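Local coordinates for protein latent form of PPO4 Tyrosinase (Agaricus bisporus var. bisporus H97, PDB 4OUA) that oxidises monophenols and o-diphenols to o-quinones at a dicopper centre, the first step of melanin synthesis, captured here in its latent form, at residues H250-G255 and S449-R454; T413-W418 and E473-L478. All blocks are in the same frame, centred on the assembly; numbering follows the deposited sequence.

Interaction 1 of 2, residues H250-G255 and S449-R454; sequences HDDIHG and SINIFR. With CU1 (copper (I) ion), chain I.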
# COMPACT_ATOMS: atom_id res chain seq x y z
N HIS B 250 -1.02 0.26 3.21
CA HIS B 250 -1.13 -0.43 1.93
C HIS B 250 -2.57 -0.84 1.62
O HIS B 250 -3.03 -0.71 0.48
CB HIS B 250 -0.23 -1.66 1.92
CG HIS B 250 -0.67 -2.74 0.99
ND1 HIS B 250 -1.46 -3.80 1.40
CD2 HIS B 250 -0.44 -2.94 -0.33
CE1 HIS B 250 -1.69 -4.60 0.37
NE2 HIS B 250 -1.09 -4.10 -0.69
N ASP B 251 -3.29 -1.31 2.63
CA ASP B 251 -4.66 -1.77 2.45
C ASP B 251 -5.60 -0.63 2.11
O ASP B 251 -6.61 -0.84 1.43
CB ASP B 251 -5.15 -2.49 3.71
CG ASP B 251 -4.30 -3.69 4.08
OD1 ASP B 251 -4.27 -4.04 5.27
OD2 ASP B 251 -3.66 -4.27 3.18
N ASP B 252 -5.28 0.57 2.58
CA ASP B 252 -6.13 1.73 2.35
C ASP B 252 -6.33 1.99 0.86
O ASP B 252 -7.44 2.27 0.41
CB ASP B 252 -5.53 2.97 3.02
CG ASP B 252 -5.89 3.07 4.49
OD1 ASP B 252 -6.37 2.06 5.06
OD2 ASP B 252 -5.68 4.15 5.08
N ILE B 253 -5.24 1.90 0.10
CA ILE B 253 -5.28 2.11 -1.34
C ILE B 253 -6.17 1.09 -2.03
O ILE B 253 -6.89 1.41 -2.98
CB ILE B 253 -3.86 2.06 -1.95
CG1 ILE B 253 -2.98 3.15 -1.35
CG2 ILE B 253 -3.93 2.19 -3.47
CD1 ILE B 253 -3.50 4.55 -1.61
N HIS B 254 -6.12 -0.15 -1.55
CA HIS B 254 -6.94 -1.22 -2.11
C HIS B 254 -8.42 -0.96 -1.91
O HIS B 254 -9.24 -1.25 -2.78
CB HIS B 254 -6.56 -2.57 -1.49
CG HIS B 254 -5.28 -3.14 -2.03
ND1 HIS B 254 -5.22 -3.83 -3.22
CD2 HIS B 254 -4.02 -3.13 -1.53
CE1 HIS B 254 -3.97 -4.21 -3.44
NE2 HIS B 254 -3.23 -3.80 -2.43
N GLY B 255 -8.76 -0.41 -0.75
CA GLY B 255 -10.15 -0.11 -0.43
C GLY B 255 -10.68 1.06 -1.23
O GLY B 255 -11.80 1.01 -1.75
N SER B 449 -10.14 6.90 7.66
CA SER B 449 -10.77 5.59 7.59
C SER B 449 -9.77 4.46 7.76
O SER B 449 -8.58 4.62 7.50
CB SER B 449 -11.50 5.43 6.25
OG SER B 449 -10.60 5.48 5.16
N ILE B 450 -10.26 3.31 8.22
CA ILE B 450 -9.46 2.10 8.31
C ILE B 450 -10.07 1.04 7.40
O ILE B 450 -11.19 0.59 7.63
CB ILE B 450 -9.37 1.57 9.74
CG1 ILE B 450 -8.70 2.60 10.66
CG2 ILE B 450 -8.61 0.26 9.77
CD1 ILE B 450 -8.57 2.14 12.10
N ASN B 451 -9.32 0.66 6.37
CA ASN B 451 -9.85 -0.22 5.34
C ASN B 451 -9.34 -1.65 5.45
O ASN B 451 -8.16 -1.88 5.71
CB ASN B 451 -9.52 0.35 3.96
CG ASN B 451 -9.93 1.81 3.83
OD1 ASN B 451 -11.04 2.12 3.40
ND2 ASN B 451 -9.03 2.71 4.22
N ILE B 452 -10.23 -2.61 5.24
CA ILE B 452 -9.88 -4.02 5.36
C ILE B 452 -9.65 -4.67 4.00
O ILE B 452 -10.55 -4.70 3.15
CB ILE B 452 -10.98 -4.81 6.10
CG1 ILE B 452 -11.43 -4.04 7.34
CG2 ILE B 452 -10.49 -6.20 6.46
CD1 ILE B 452 -10.30 -3.57 8.22
N PHE B 453 -8.45 -5.19 3.79
CA PHE B 453 -8.13 -5.91 2.57
C PHE B 453 -8.10 -7.41 2.83
O PHE B 453 -7.13 -7.93 3.39
CB PHE B 453 -6.79 -5.44 1.99
CG PHE B 453 -6.49 -5.99 0.63
CD1 PHE B 453 -7.44 -5.96 -0.38
CD2 PHE B 453 -5.24 -6.53 0.35
CE1 PHE B 453 -7.16 -6.46 -1.64
CE2 PHE B 453 -4.95 -7.03 -0.90
CZ PHE B 453 -5.91 -7.00 -1.90
N ARG B 454 -9.17 -8.09 2.45
CA ARG B 454 -9.30 -9.53 2.68
C ARG B 454 -9.45 -10.30 1.37
O ARG B 454 -9.76 -9.72 0.33
CB ARG B 454 -10.50 -9.82 3.58
CG ARG B 454 -10.27 -9.50 5.05
CD ARG B 454 -9.37 -10.53 5.70
NE ARG B 454 -9.98 -11.86 5.69
CZ ARG B 454 -11.12 -12.15 6.31
NH1 ARG B 454 -11.77 -11.20 6.99
NH2 ARG B 454 -11.61 -13.38 6.26
CU CU1 I . -1.61 -4.87 -2.50
O HOH W 1 -0.96 -7.07 -2.10
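At the second copper of the dicopper site, Phe453 of the C-terminal domain lies against His254 on helix 246-258 of the four-helix core typical of tyrosinases. The ion is bound by His250 NE2 and His254 NE2, one helical turn apart, with His282 as third ligand and a water 2.3 Å from CU. Phe453 and His254 form a face-to-face stack: ring centroids 3.9 Å apart, planes 14° from parallel. His254 CG stands over the centre of the phenyl ring, while Phe453 CZ lies over the rim of the imidazole, 3.5 Å from His254 ND1. That nitrogen bonds to the carbonyl of Met266, so hydrogen bond, copper and stack together fix how the ring is turned. Phe453 keeps CG anti to its own nitrogen (chi1 -172°), which carries the phenyl from the chain following strand 446-451 in to the copper ligands. Its side chain also nears the first-copper ligand His56, a position consistent with a plug that screens the dicopper site in the latent enzyme. With an alanine in place of Phe453, His254 would probably lose its stacking partner and a gap would open beside the copper ligands. His250 is steadied from behind: its ND1 donates to Asp251 OD2 at 2.9 Å, from above the carboxylate plane, and OD2 in turn lies 3.5 Å from Phe453 CB. Farther along, Asp252 joins helix to strand. Its OD2 pairs with Lys218, which also bonds to the carbonyl of Ser449. Asn451 ND2 donates a hydrogen bond to Asp252 OD1 at 2.9 Å, nearly straight (171°) and in its own amide plane, but reaching the carboxylate from above, the two planar groups being almost perpendicular.

Interaction 2 of 2, residues T413-W418 and E473-L478; sequences TIQASW and EGFVHL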
# COMPACT_ATOMS: atom_id res chain seq x y z
N THR B 413 -4.05 9.58 18.39
CA THR B 413 -4.43 8.73 17.27
C THR B 413 -5.62 7.85 17.64
O THR B 413 -5.78 7.47 18.80
CB THR B 413 -3.27 7.82 16.83
OG1 THR B 413 -3.61 7.18 15.59
CG2 THR B 413 -3.00 6.76 17.88
N ILE B 414 -6.46 7.55 16.66
CA ILE B 414 -7.59 6.65 16.88
C ILE B 414 -7.13 5.20 16.75
O ILE B 414 -6.95 4.69 15.64
CB ILE B 414 -8.74 6.92 15.91
CG1 ILE B 414 -9.36 8.29 16.18
CG2 ILE B 414 -9.80 5.83 16.02
CD1 ILE B 414 -10.56 8.60 15.32
N GLN B 415 -6.93 4.54 17.88
CA GLN B 415 -6.47 3.16 17.90
C GLN B 415 -7.66 2.22 17.73
O GLN B 415 -8.64 2.30 18.47
CB GLN B 415 -5.72 2.86 19.20
CG GLN B 415 -4.54 1.92 19.05
CD GLN B 415 -4.96 0.48 18.83
OE1 GLN B 415 -6.09 0.09 19.12
NE2 GLN B 415 -4.05 -0.33 18.31
N ALA B 416 -7.57 1.33 16.75
CA ALA B 416 -8.64 0.38 16.49
C ALA B 416 -8.09 -1.02 16.24
O ALA B 416 -7.25 -1.22 15.36
CB ALA B 416 -9.48 0.84 15.30
N SER B 417 -8.56 -1.98 17.02
CA SER B 417 -8.15 -3.36 16.86
C SER B 417 -9.38 -4.26 16.81
O SER B 417 -10.42 -3.94 17.37
CB SER B 417 -7.22 -3.79 18.00
OG SER B 417 -7.91 -3.81 19.24
N TRP B 418 -9.24 -5.39 16.13
CA TRP B 418 -10.34 -6.33 15.97
C TRP B 418 -9.82 -7.68 15.51
O TRP B 418 -8.72 -7.77 14.96
CB TRP B 418 -11.37 -5.79 14.97
CG TRP B 418 -10.81 -5.63 13.59
CD1 TRP B 418 -10.96 -6.48 12.54
CD2 TRP B 418 -9.99 -4.55 13.12
NE1 TRP B 418 -10.30 -6.00 11.44
CE2 TRP B 418 -9.69 -4.81 11.77
CE3 TRP B 418 -9.49 -3.39 13.71
CZ2 TRP B 418 -8.90 -3.96 11.00
CZ3 TRP B 418 -8.71 -2.54 12.94
CH2 TRP B 418 -8.42 -2.83 11.61
N GLU B 473 -5.13 -4.51 13.46
CA GLU B 473 -5.28 -3.16 13.99
C GLU B 473 -5.10 -2.08 12.93
O GLU B 473 -4.51 -2.32 11.88
CB GLU B 473 -4.29 -2.93 15.14
CG GLU B 473 -2.83 -3.07 14.73
CD GLU B 473 -1.88 -2.82 15.89
OE1 GLU B 473 -2.36 -2.59 17.02
OE2 GLU B 473 -0.65 -2.85 15.66
N GLY B 474 -5.61 -0.89 13.23
CA GLY B 474 -5.48 0.25 12.35
C GLY B 474 -5.44 1.55 13.13
O GLY B 474 -5.92 1.62 14.26
N PHE B 475 -4.86 2.59 12.53
CA PHE B 475 -4.71 3.87 13.21
C PHE B 475 -5.21 5.04 12.38
O PHE B 475 -5.05 5.05 11.16
CB PHE B 475 -3.24 4.10 13.59
CG PHE B 475 -2.68 3.07 14.52
CD1 PHE B 475 -2.65 3.29 15.88
CD2 PHE B 475 -2.18 1.87 14.03
CE1 PHE B 475 -2.13 2.35 16.75
CE2 PHE B 475 -1.66 0.92 14.89
CZ PHE B 475 -1.63 1.16 16.25
N VAL B 476 -5.80 6.02 13.05
CA VAL B 476 -6.22 7.26 12.40
C VAL B 476 -5.80 8.44 13.27
O VAL B 476 -6.11 8.48 14.46
CB VAL B 476 -7.73 7.29 12.16
CG1 VAL B 476 -8.16 8.66 11.63
CG2 VAL B 476 -8.13 6.19 11.18
N HIS B 477 -5.11 9.40 12.66
CA HIS B 477 -4.51 10.50 13.41
C HIS B 477 -5.45 11.70 13.58
O HIS B 477 -6.34 11.92 12.76
CB HIS B 477 -3.21 10.94 12.72
CG HIS B 477 -2.26 9.82 12.47
ND1 HIS B 477 -1.39 9.35 13.44
CD2 HIS B 477 -2.04 9.07 11.37
CE1 HIS B 477 -0.67 8.36 12.94
NE2 HIS B 477 -1.05 8.17 11.69
N LEU B 478 -5.23 12.46 14.64
CA LEU B 478 -6.12 13.57 15.00
C LEU B 478 -5.36 14.88 15.19
O LEU B 478 -5.98 15.92 15.43
CB LEU B 478 -6.89 13.23 16.27
CG LEU B 478 -7.58 11.87 16.33
CD1 LEU B 478 -8.18 11.64 17.71
CD2 LEU B 478 -8.64 11.76 15.25
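Gln415 bends at its second torsion (chi2 -73°), which lays its side chain alongside Phe475 on the neighbouring antiparallel strand, CG 3.4 Å from Phe475 CE1 and the amide nearly perpendicular to the ring. Trp418, with CG between its nitrogen and carbonyl carbon (chi1 63°), folds its indole back across the strand pair. There Trp418 CZ3 comes 3.5 Å from Gly474 N, and Glu473 N lies over one face of the ring; Gly474 has no side chain to press on the indole. The strands pair from Thr413-His477 to Ser417-Glu473, in alternating hydrogen-bonded and non-hydrogen-bonded pairs. Ala416 and Gly474 exchange two backbone bonds, Gly474 N to Ala416 O at 2.7 Å and Ala416 N to Gly474 O at 3.0 Å, and Ile414 and Val476 form the other hydrogen-bonded pair. Thr413 OG1 adds a weak bond to Val476 O (3.0 Å). On the face of Gln415 and Phe475, Gln415 NE2 also lies 3.1 Å from Glu473 OE1, while Glu473 OE2 bonds to Thr241. On the reverse face Ile414 CB meets Val476 CB, and just past the strand's end Leu478 CD2 meets Ile414 CG1 at 3.7 Å. Within the four-stranded antiparallel sheet, 471-477 is an outermost strand, its Phe475 N bonding to Asn244 OD1, and 407-419 is flanked beyond by 520-530. Strand 446-451 packs through Ile447 and Ile450 on the face of Ala416 and Val476, helix 212-224 touches Val476 and His477, and Leu478 is the N-cap of helix 479-485.

Overall arrangement
Along the chain the segments alternate: 250-255 of interaction 1, 413-418 of interaction 2, then 449-454 and 473-478. Interaction 1 is part of the interface between the copper-binding core and the C-terminal domain; interaction 2 lies wholly within that domain, in its four-stranded antiparallel sheet. Their centres are 13 Å apart, and they touch directly. Ile450 and Ile452, which turn away from helix 246-258, pack on Trp418, and Ile450 also reaches Ala416 and Gly474. Strand 446-451, from a second sheet, is thus sandwiched between the copper-ligand helix and the strand pair of interaction 2. The chain that carries Phe453, the probable screen of the dicopper site, is therefore backed by the C-terminal domain's own apolar core.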